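Local coordinates for DUF327 domain-containing protein (Thermotoga maritima MSB8, PDB 2P61) that is of unknown function, a representative of the DUF327 family built almost entirely of alpha-helices, at residues V113-L124 / R141-L152. Sequence-based numbering, arbitrary orientation. Where two conformers were deposited one is given.
Sequences VVEEVNEKLMDL and RIEEINGLILNL
The guanidinium of Arg141 meets segment 113-124 obliquely: its NH1 lies 3.6 Å from Asp123 CB and also approaches the backbone N of Leu124. NH1 remains 4.7 Å from Asp123 OD2, too far for a salt bridge, while NE is hydrogen-bonded to the carbonyl of Ile136, which anchors the inner end of the group. The side chains of Lys120 and Glu144, the latter extended beyond CG, cross at nearly a right angle, and Glu144 OE1 forms a long salt bridge with Lys120 NZ at 3.8 Å. Lys120 also works through its aliphatic part. Its CB packs on Ile145 CG1 at 3.7 Å, and its chain then bends to bring CD as well as NZ near the Glu144 carboxylate. Glu144 would probably lose its cationic mate and the methylene contact of CD if an alanine replaced Lys120, although CB would still meet Ile145. Deeper in the interface, Ile145 CD1 reaches Leu124 CD2 at 4.0 Å and Leu121 CD2 slightly farther off. Leu148 lays CD1 near Val117 CG2, while its CD2 comes up to Glu116 OE2. At the far end Val113 and Leu152 pass each other side by side, pointing opposite ways; with Val113 CG1 anti to the backbone N (chi1 161°), that methyl sits 3.5 Å from Leu152 CD1. Ile145 and Leu152 also touch helix 73-95, through Tyr79 and Leu87 respectively, and Ile142 packs on helix 37-69. The axes of segments 113-124 and 141-152 approach to 10.1 Å at 161°; their parent helices, 105-129 and 138-153, form an antiparallel helical hairpin, apolar inside and charged along one margin, within an all-alpha helical bundle.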
loop_
_atom_site.group_PDB
_atom_site.type_symbol
_atom_site.label_atom_id
_atom_site.label_comp_id
_atom_site.label_asym_id
_atom_site.label_seq_id
_atom_site.Cartn_x
_atom_site.Cartn_y
_atom_site.Cartn_z
ATOM N N VAL A 113 -5.030 5.811 -8.828
ATOM C CA VAL A 113 -4.476 4.534 -8.457
ATOM C C VAL A 113 -5.043 4.058 -7.120
ATOM O O VAL A 113 -5.459 2.899 -6.984
ATOM C CB VAL A 113 -2.985 4.555 -8.430
ATOM C CG1 VAL A 113 -2.518 3.397 -7.609
ATOM C CG2 VAL A 113 -2.406 4.559 -9.892
ATOM N N VAL A 114 -5.095 4.955 -6.131
ATOM C CA VAL A 114 -5.875 4.718 -4.935
ATOM C C VAL A 114 -7.289 4.241 -5.278
ATOM O O VAL A 114 -7.699 3.208 -4.817
ATOM C CB VAL A 114 -5.873 5.991 -4.060
ATOM C CG1 VAL A 114 -6.925 5.910 -2.911
ATOM C CG2 VAL A 114 -4.421 6.290 -3.563
ATOM N N GLU A 115 -8.049 4.947 -6.091
ATOM C CA GLU A 115 -9.323 4.391 -6.570
ATOM C C GLU A 115 -9.181 2.926 -7.060
ATOM O O GLU A 115 -10.023 2.098 -6.736
ATOM C CB GLU A 115 -9.895 5.241 -7.707
ATOM C CG GLU A 115 -11.232 5.925 -7.471
ATOM C CD GLU A 115 -11.971 6.361 -8.833
ATOM O OE1 GLU A 115 -11.938 5.601 -9.853
ATOM O OE2 GLU A 115 -12.596 7.479 -8.852
ATOM N N GLU A 116 -8.122 2.603 -7.830
ATOM C CA GLU A 116 -7.928 1.223 -8.289
ATOM C C GLU A 116 -7.636 0.228 -7.177
ATOM O O GLU A 116 -8.134 -0.896 -7.211
ATOM C CB GLU A 116 -6.806 1.140 -9.289
ATOM C CG GLU A 116 -7.199 0.449 -10.550
ATOM C CD GLU A 116 -6.027 0.151 -11.513
ATOM O OE1 GLU A 116 -5.997 -1.050 -11.963
ATOM O OE2 GLU A 116 -5.174 1.086 -11.814
ATOM N N VAL A 117 -6.806 0.627 -6.217
ATOM C CA VAL A 117 -6.378 -0.235 -5.130
ATOM C C VAL A 117 -7.594 -0.634 -4.332
ATOM O O VAL A 117 -7.780 -1.816 -4.021
ATOM C CB VAL A 117 -5.462 0.533 -4.205
ATOM C CG1 VAL A 117 -5.439 -0.073 -2.808
ATOM C CG2 VAL A 117 -4.107 0.589 -4.759
ATOM N N ASN A 118 -8.429 0.366 -3.982
ATOM C CA ASN A 118 -9.593 0.114 -3.181
ATOM C C ASN A 118 -10.529 -0.766 -3.974
ATOM O O ASN A 118 -11.095 -1.665 -3.416
ATOM C CB ASN A 118 -10.263 1.418 -2.701
ATOM C CG ASN A 118 -9.333 2.316 -1.825
ATOM O OD1 ASN A 118 -8.675 1.870 -0.902
ATOM N ND2 ASN A 118 -9.321 3.610 -2.131
ATOM N N GLU A 119 -10.693 -0.602 -5.275
ATOM C CA GLU A 119 -11.595 -1.548 -5.966
ATOM C C GLU A 119 -11.094 -2.974 -5.781
ATOM O O GLU A 119 -11.893 -3.885 -5.635
ATOM C CB GLU A 119 -11.715 -1.288 -7.456
ATOM C CG GLU A 119 -12.821 -0.365 -7.878
ATOM C CD GLU A 119 -14.180 -1.092 -8.151
ATOM O OE1 GLU A 119 -14.326 -1.772 -9.243
ATOM O OE2 GLU A 119 -15.089 -0.936 -7.264
ATOM N N LYS A 120 -9.770 -3.166 -5.813
ATOM C CA LYS A 120 -9.224 -4.502 -5.899
ATOM C C LYS A 120 -9.286 -5.092 -4.527
ATOM O O LYS A 120 -9.652 -6.245 -4.363
ATOM C CB LYS A 120 -7.780 -4.508 -6.419
ATOM C CG LYS A 120 -7.583 -3.680 -7.624
ATOM C CD LYS A 120 -7.627 -4.559 -8.793
ATOM C CE LYS A 120 -8.927 -4.461 -9.638
ATOM N NZ LYS A 120 -8.654 -5.282 -10.910
ATOM N N LEU A 121 -8.938 -4.289 -3.538
ATOM C CA LEU A 121 -9.252 -4.608 -2.153
ATOM C C LEU A 121 -10.692 -4.952 -1.986
ATOM O O LEU A 121 -10.957 -5.864 -1.224
ATOM C CB LEU A 121 -8.859 -3.508 -1.211
ATOM C CG LEU A 121 -7.357 -3.313 -0.916
ATOM C CD1 LEU A 121 -7.208 -2.238 0.145
ATOM C CD2 LEU A 121 -6.830 -4.603 -0.376
ATOM N N MET A 122 -11.649 -4.335 -2.689
ATOM C CA MET A 122 -13.033 -4.771 -2.480
ATOM C C MET A 122 -13.382 -6.055 -3.279
ATOM O O MET A 122 -14.148 -6.904 -2.802
ATOM C CB MET A 122 -14.030 -3.621 -2.669
ATOM C CG MET A 122 -15.574 -3.957 -2.553
ATOM S SD MET A 122 -16.221 -4.618 -0.988
ATOM C CE MET A 122 -15.573 -3.332 0.058
ATOM N N ASP A 123 -12.810 -6.244 -4.475
ATOM C CA ASP A 123 -12.910 -7.500 -5.162
ATOM C C ASP A 123 -12.317 -8.585 -4.285
ATOM O O ASP A 123 -12.950 -9.574 -4.067
ATOM C CB ASP A 123 -12.226 -7.453 -6.538
ATOM C CG ASP A 123 -12.884 -6.454 -7.484
ATOM O OD1 ASP A 123 -14.010 -5.997 -7.176
ATOM O OD2 ASP A 123 -12.305 -6.116 -8.552
ATOM N N LEU A 124 -11.116 -8.414 -3.773
ATOM C CA LEU A 124 -10.480 -9.445 -2.964
ATOM C C LEU A 124 -11.379 -9.895 -1.783
ATOM O O LEU A 124 -11.835 -11.037 -1.755
ATOM C CB LEU A 124 -9.140 -8.887 -2.478
ATOM C CG LEU A 124 -8.134 -9.440 -1.472
ATOM C CD1 LEU A 124 -8.309 -10.866 -1.249
ATOM C CD2 LEU A 124 -6.828 -9.257 -2.107
ATOM N N ARG A 141 -3.854 -11.702 -7.360
ATOM C CA ARG A 141 -4.529 -10.501 -6.829
ATOM C C ARG A 141 -3.573 -9.697 -5.984
ATOM O O ARG A 141 -3.612 -8.483 -6.036
ATOM C CB ARG A 141 -5.690 -10.909 -5.943
ATOM C CG ARG A 141 -6.812 -11.381 -6.775
ATOM C CD ARG A 141 -8.052 -11.530 -5.977
ATOM N NE ARG A 141 -9.085 -12.057 -6.852
ATOM C CZ ARG A 141 -9.872 -11.290 -7.571
ATOM N NH1 ARG A 141 -9.809 -9.961 -7.457
ATOM N NH2 ARG A 141 -10.739 -11.866 -8.364
ATOM N N ILE A 142 -2.680 -10.361 -5.247
ATOM C CA ILE A 142 -1.721 -9.601 -4.482
ATOM C C ILE A 142 -0.460 -9.061 -5.256
ATOM O O ILE A 142 0.013 -7.963 -4.978
ATOM C CB ILE A 142 -1.392 -10.378 -3.218
ATOM C CG1 ILE A 142 -2.626 -10.352 -2.285
ATOM C CG2 ILE A 142 -0.181 -9.838 -2.526
ATOM C CD1 ILE A 142 -2.503 -11.463 -1.275
ATOM N N GLU A 143 0.078 -9.779 -6.244
ATOM C CA GLU A 143 1.126 -9.205 -7.014
ATOM C C GLU A 143 0.591 -7.939 -7.659
ATOM O O GLU A 143 1.252 -6.880 -7.689
ATOM C CB GLU A 143 1.637 -10.226 -8.034
ATOM C CG GLU A 143 2.601 -11.165 -7.316
ATOM C CD GLU A 143 2.786 -12.509 -7.937
ATOM O OE1 GLU A 143 2.007 -12.802 -8.920
ATOM O OE2 GLU A 143 3.740 -13.229 -7.415
ATOM N N GLU A 144 -0.633 -8.015 -8.137
ATOM C CA GLU A 144 -1.215 -6.902 -8.810
ATOM C C GLU A 144 -1.422 -5.706 -7.882
ATOM O O GLU A 144 -1.045 -4.617 -8.271
ATOM C CB GLU A 144 -2.482 -7.333 -9.576
ATOM C CG GLU A 144 -3.570 -6.274 -9.721
ATOM C CD GLU A 144 -4.731 -6.706 -10.701
ATOM O OE1 GLU A 144 -5.648 -7.541 -10.312
ATOM O OE2 GLU A 144 -4.720 -6.141 -11.841
ATOM N N ILE A 145 -1.977 -5.864 -6.669
ATOM C CA ILE A 145 -2.115 -4.736 -5.748
ATOM C C ILE A 145 -0.737 -4.178 -5.265
ATOM O O ILE A 145 -0.492 -2.905 -5.279
ATOM C CB ILE A 145 -3.051 -5.066 -4.537
ATOM C CG1 ILE A 145 -4.517 -5.218 -4.933
ATOM C CG2 ILE A 145 -2.924 -4.034 -3.385
ATOM C CD1 ILE A 145 -5.125 -6.226 -3.991
ATOM N N ASN A 146 0.186 -5.081 -4.874
ATOM C CA ASN A 146 1.587 -4.641 -4.717
ATOM C C ASN A 146 2.090 -3.858 -5.950
ATOM O O ASN A 146 2.792 -2.872 -5.827
ATOM C CB ASN A 146 2.440 -5.819 -4.485
ATOM C CG ASN A 146 2.049 -6.560 -3.218
ATOM O OD1 ASN A 146 0.987 -6.238 -2.581
ATOM N ND2 ASN A 146 2.852 -7.589 -2.843
ATOM N N GLY A 147 1.725 -4.298 -7.160
ATOM C CA GLY A 147 2.347 -3.736 -8.341
ATOM C C GLY A 147 2.015 -2.300 -8.218
ATOM O O GLY A 147 2.876 -1.483 -8.336
ATOM N N LEU A 148 0.768 -2.022 -7.873
ATOM C CA LEU A 148 0.227 -0.654 -7.860
ATOM C C LEU A 148 0.739 0.190 -6.702
ATOM O O LEU A 148 0.799 1.418 -6.784
ATOM C CB LEU A 148 -1.307 -0.652 -7.779
ATOM C CG LEU A 148 -2.102 -1.354 -8.898
ATOM C CD1 LEU A 148 -3.568 -1.396 -8.448
ATOM C CD2 LEU A 148 -1.932 -0.603 -10.136
ATOM N N ILE A 149 1.100 -0.476 -5.619
ATOM C CA ILE A 149 1.585 0.261 -4.520
ATOM C C ILE A 149 2.961 0.697 -4.831
ATOM O O ILE A 149 3.271 1.832 -4.552
ATOM C CB ILE A 149 1.410 -0.485 -3.188
ATOM C CG1 ILE A 149 -0.045 -0.279 -2.748
ATOM C CG2 ILE A 149 2.492 -0.041 -2.122
ATOM C CD1 ILE A 149 -0.530 -1.487 -2.050
ATOM N N LEU A 150 3.763 -0.157 -5.456
ATOM C CA LEU A 150 5.120 0.188 -5.914
ATOM C C LEU A 150 5.170 1.234 -7.048
ATOM O O LEU A 150 6.109 2.014 -7.117
ATOM C CB LEU A 150 5.913 -1.078 -6.300
ATOM C CG LEU A 150 6.256 -2.090 -5.209
ATOM C CD1 LEU A 150 6.634 -3.363 -5.855
ATOM C CD2 LEU A 150 7.394 -1.624 -4.219
ATOM N N ASN A 151 4.208 1.278 -7.962
ATOM C CA ASN A 151 4.154 2.494 -8.821
ATOM C C ASN A 151 4.083 3.738 -7.961
ATOM O O ASN A 151 4.972 4.576 -8.050
ATOM C CB ASN A 151 2.951 2.529 -9.753
ATOM C CG ASN A 151 2.927 1.349 -10.709
ATOM O OD1 ASN A 151 1.854 0.966 -11.184
ATOM N ND2 ASN A 151 4.099 0.779 -11.026
ATOM N N LEU A 152 3.045 3.811 -7.121
ATOM C CA LEU A 152 2.838 4.866 -6.121
ATOM C C LEU A 152 4.088 5.204 -5.364
ATOM O O LEU A 152 4.405 6.335 -5.192
ATOM C CB LEU A 152 1.740 4.456 -5.107
ATOM C CG LEU A 152 0.323 4.691 -5.655
ATOM C CD1 LEU A 152 -0.785 4.323 -4.728
ATOM C CD2 LEU A 152 0.226 6.108 -6.066
#